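PDB 3IHV: SusD homolog from Bacteroides thetaiotaomicron VPI-5482, which probably binds glycans at the outer membrane surface, as other SusD-family proteins do. Local coordinates for residues K247-G252 with A369-Q374. Sequence-based numbering, arbitrary orientation.
Sequences KNTCNG and AKWDIQ
Thr249 and Cys250, near the C-terminal end of helix 242-250, pack against Trp371, which occupies the third position of the type I beta turn from Ala369 to Asp372 in this SusD-family fold. The contact joins that helix to the turn entering helix 373-376, whose N-cap is Asp372, beside the antiparallel strand pair 259-263 and 392-396; the Thr249 side chain lies about 7 Å from a bound sodium ion.

Van der Waals packing is carried by two side chains. Thr249 CG2 lies 3.9 Å from Trp371 NE1 and 4.0 Å from Trp371 CD1, so the methyl meets the pyrrole part of the indole, approaching obliquely. Cys250 SG stands against the turn backbone, 4.1 Å from Trp371 CA and 3.9 Å from Lys370 O; its sulfur-aromatic contact is loose, 66° off the ring normal. Within the turn, Lys370 CB sits over the centre of one indole face, 3.5 Å above its plane, while the Lys370 ammonium group leads away to a salt bridge with Glu466.

Polar linkage runs through one water. With OG1 anti to the backbone N (chi1 -152°), the Thr249 hydroxyl reaches both this water and Glu262 of strand 259-263, while the Thr249 backbone bonds to Asn391, a sodium ligand. The water satisfies the buried indole N-H: it accepts from Trp371 NE1 at 2.9 Å and donates to Thr249 OG1, also at 2.9 Å.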
ATOM      1  N   LYS A 247      11.871   9.205  -7.886  1.00  7.23           N
ATOM      2  CA  LYS A 247      11.918   9.955  -9.137  1.00  7.91           C
ATOM      3  C   LYS A 247      10.897   9.356 -10.103  1.00  7.52           C
ATOM      4  O   LYS A 247      10.083  10.073 -10.687  1.00  8.14           O
ATOM      5  CB  LYS A 247      13.311   9.921  -9.805  1.00  8.67           C
ATOM      6  CG  LYS A 247      14.403  10.600  -8.994  1.00 13.01           C
ATOM      7  CD  LYS A 247      15.759  10.583  -9.706  1.00 17.24           C
ATOM      8  CE  LYS A 247      16.870  11.232  -8.880  1.00 19.25           C
ATOM      9  NZ  LYS A 247      18.229  11.289  -9.629  1.00 22.03           N
ATOM     10  N   ASN A 248      10.919   8.033 -10.259  1.00  6.64           N
ATOM     11  CA  ASN A 248      10.032   7.382 -11.211  1.00  6.72           C
ATOM     12  C   ASN A 248       8.552   7.547 -10.892  1.00  6.15           C
ATOM     13  O   ASN A 248       7.759   7.968 -11.745  1.00  7.05           O
ATOM     14  CB  ASN A 248      10.326   5.867 -11.291  1.00  6.10           C
ATOM     15  CG  ASN A 248      11.627   5.541 -11.972  1.00  6.80           C
ATOM     16  OD1 ASN A 248      12.280   6.400 -12.578  1.00  8.87           O
ATOM     17  ND2 ASN A 248      11.973   4.253 -11.951  1.00  7.77           N
ATOM     18  N   THR A 249       8.182   7.236  -9.660  1.00  7.27           N
ATOM     19  CA  THR A 249       6.767   7.263  -9.285  1.00  7.15           C
ATOM     20  C   THR A 249       6.165   8.686  -9.302  1.00  7.70           C
ATOM     21  O   THR A 249       4.977   8.848  -9.562  1.00  7.78           O
ATOM     22  CB  THR A 249       6.537   6.524  -7.949  1.00  7.90           C
ATOM     23  OG1 THR A 249       5.199   5.991  -7.915  1.00  6.92           O
ATOM     24  CG2 THR A 249       6.798   7.459  -6.758  1.00  7.40           C
ATOM     25  N   CYS A 250       7.002   9.701  -9.071  1.00  8.30           N
ATOM     26  CA  CYS A 250       6.555  11.098  -9.090  1.00  9.34           C
ATOM     27  C   CYS A 250       6.524  11.660 -10.497  1.00 10.57           C
ATOM     28  O   CYS A 250       5.999  12.750 -10.691  1.00 12.87           O
ATOM     29  CB  CYS A 250       7.472  11.995  -8.245  1.00  8.79           C
ATOM     30  SG  CYS A 250       7.327  11.685  -6.470  1.00  9.22           S
ATOM     31  N   ASN A 251       7.115  10.960 -11.473  1.00  9.88           N
ATOM     32  CA  ASN A 251       7.112  11.429 -12.847  1.00 10.69           C
ATOM     33  C   ASN A 251       6.452  10.535 -13.868  1.00 12.16           C
ATOM     34  O   ASN A 251       6.743  10.661 -15.071  1.00 14.98           O
ATOM     35  CB  ASN A 251       8.529  11.741 -13.256  1.00 10.62           C
ATOM     36  CG  ASN A 251       9.013  12.978 -12.606  1.00 10.51           C
ATOM     37  OD1 ASN A 251       8.596  14.085 -12.982  1.00  9.52           O
ATOM     38  ND2 ASN A 251       9.844  12.824 -11.598  1.00  8.03           N
ATOM     39  N   GLY A 252       5.597   9.627 -13.415  1.00 12.02           N
ATOM     40  CA  GLY A 252       4.856   8.768 -14.319  1.00 12.25           C
ATOM     41  C   GLY A 252       5.735   7.887 -15.174  1.00 11.47           C
ATOM     42  O   GLY A 252       5.421   7.658 -16.331  1.00 11.97           O
ATOM     43  N   ALA A 369       9.346  11.770   2.822  1.00  6.54           N
ATOM     44  CA  ALA A 369      10.012  12.524   1.758  1.00  6.51           C
ATOM     45  C   ALA A 369       9.927  11.788   0.422  1.00  6.29           C
ATOM     46  O   ALA A 369      10.374  12.289  -0.597  1.00  7.06           O
ATOM     47  CB  ALA A 369      11.467  12.775   2.107  1.00  6.39           C
ATOM     48  N   LYS A 370       9.345  10.588   0.417  1.00  7.63           N
ATOM     49  CA  LYS A 370       9.240   9.773  -0.799  1.00  6.58           C
ATOM     50  C   LYS A 370       8.445  10.445  -1.913  1.00  7.15           C
ATOM     51  O   LYS A 370       8.699  10.195  -3.088  1.00  6.35           O
ATOM     52  CB  LYS A 370       8.606   8.440  -0.463  1.00  7.51           C
ATOM     53  CG  LYS A 370       9.516   7.591   0.392  1.00  5.61           C
ATOM     54  CD  LYS A 370       8.923   6.245   0.763  1.00  5.84           C
ATOM     55  CE  LYS A 370      10.010   5.331   1.353  1.00  6.73           C
ATOM     56  NZ  LYS A 370       9.580   3.949   1.814  1.00  4.32           N
ATOM     57  N   TRP A 371       7.455  11.243  -1.523  1.00  6.30           N
ATOM     58  CA  TRP A 371       6.580  11.917  -2.482  1.00  7.30           C
ATOM     59  C   TRP A 371       6.733  13.445  -2.429  1.00  7.90           C
ATOM     60  O   TRP A 371       5.766  14.194  -2.537  1.00  7.93           O
ATOM     61  CB  TRP A 371       5.124  11.409  -2.368  1.00  7.63           C
ATOM     62  CG  TRP A 371       5.102   9.906  -2.420  1.00  5.39           C
ATOM     63  CD1 TRP A 371       5.167   9.130  -3.543  1.00  5.76           C
ATOM     64  CD2 TRP A 371       5.137   8.995  -1.299  1.00  5.99           C
ATOM     65  NE1 TRP A 371       5.235   7.793  -3.195  1.00  7.02           N
ATOM     66  CE2 TRP A 371       5.173   7.684  -1.833  1.00  7.37           C
ATOM     67  CE3 TRP A 371       5.040   9.156   0.088  1.00  5.18           C
ATOM     68  CZ2 TRP A 371       5.199   6.542  -1.026  1.00  6.04           C
ATOM     69  CZ3 TRP A 371       5.069   8.018   0.902  1.00  6.13           C
ATOM     70  CH2 TRP A 371       5.124   6.722   0.329  1.00  8.77           C
ATOM     71  N   ASP A 372       7.994  13.878  -2.318  1.00  7.85           N
ATOM     72  CA  ASP A 372       8.348  15.271  -2.368  1.00  7.44           C
ATOM     73  C   ASP A 372       8.233  15.813  -3.818  1.00  8.20           C
ATOM     74  O   ASP A 372       9.149  15.673  -4.655  1.00  7.97           O
ATOM     75  CB  ASP A 372       9.751  15.447  -1.827  1.00  8.74           C
ATOM     76  CG  ASP A 372      10.165  16.884  -1.770  1.00  9.28           C
ATOM     77  OD1 ASP A 372       9.580  17.722  -2.521  1.00  8.86           O
ATOM     78  OD2 ASP A 372      11.105  17.154  -1.021  1.00  9.76           O
ATOM     79  N   ILE A 373       7.082  16.405  -4.102  1.00  7.46           N
ATOM     80  CA  ILE A 373       6.797  16.943  -5.432  1.00  7.26           C
ATOM     81  C   ILE A 373       7.824  18.031  -5.869  1.00  7.61           C
ATOM     82  O   ILE A 373       8.299  18.001  -6.996  1.00  6.90           O
ATOM     83  CB  ILE A 373       5.336  17.456  -5.520  1.00  7.33           C
ATOM     84  CG1 ILE A 373       4.366  16.279  -5.442  1.00  8.07           C
ATOM     85  CG2 ILE A 373       5.122  18.262  -6.791  1.00  8.13           C
ATOM     86  CD1 ILE A 373       2.876  16.674  -5.409  1.00  6.12           C
ATOM     87  N   GLN A 374       8.136  18.973  -4.978  1.00  6.65           N
ATOM     88  CA  GLN A 374       9.063  20.040  -5.291  1.00  8.67           C
ATOM     89  C   GLN A 374      10.423  19.460  -5.680  1.00  8.64           C
ATOM     90  O   GLN A 374      11.050  19.921  -6.615  1.00  9.59           O
ATOM     91  CB  GLN A 374       9.206  20.950  -4.088  1.00  8.66           C
ATOM     92  CG  GLN A 374      10.234  22.040  -4.210  1.00  9.54           C
ATOM     93  CD  GLN A 374       9.854  23.134  -5.187  1.00 12.38           C
ATOM     94  OE1 GLN A 374       8.665  23.453  -5.395  1.00 11.30           O
ATOM     95  NE2 GLN A 374      10.865  23.769  -5.733  1.00 17.62           N
TER
HETATM   96  O   HOH W   1       4.427   5.777  -5.134  1.00  6.24           O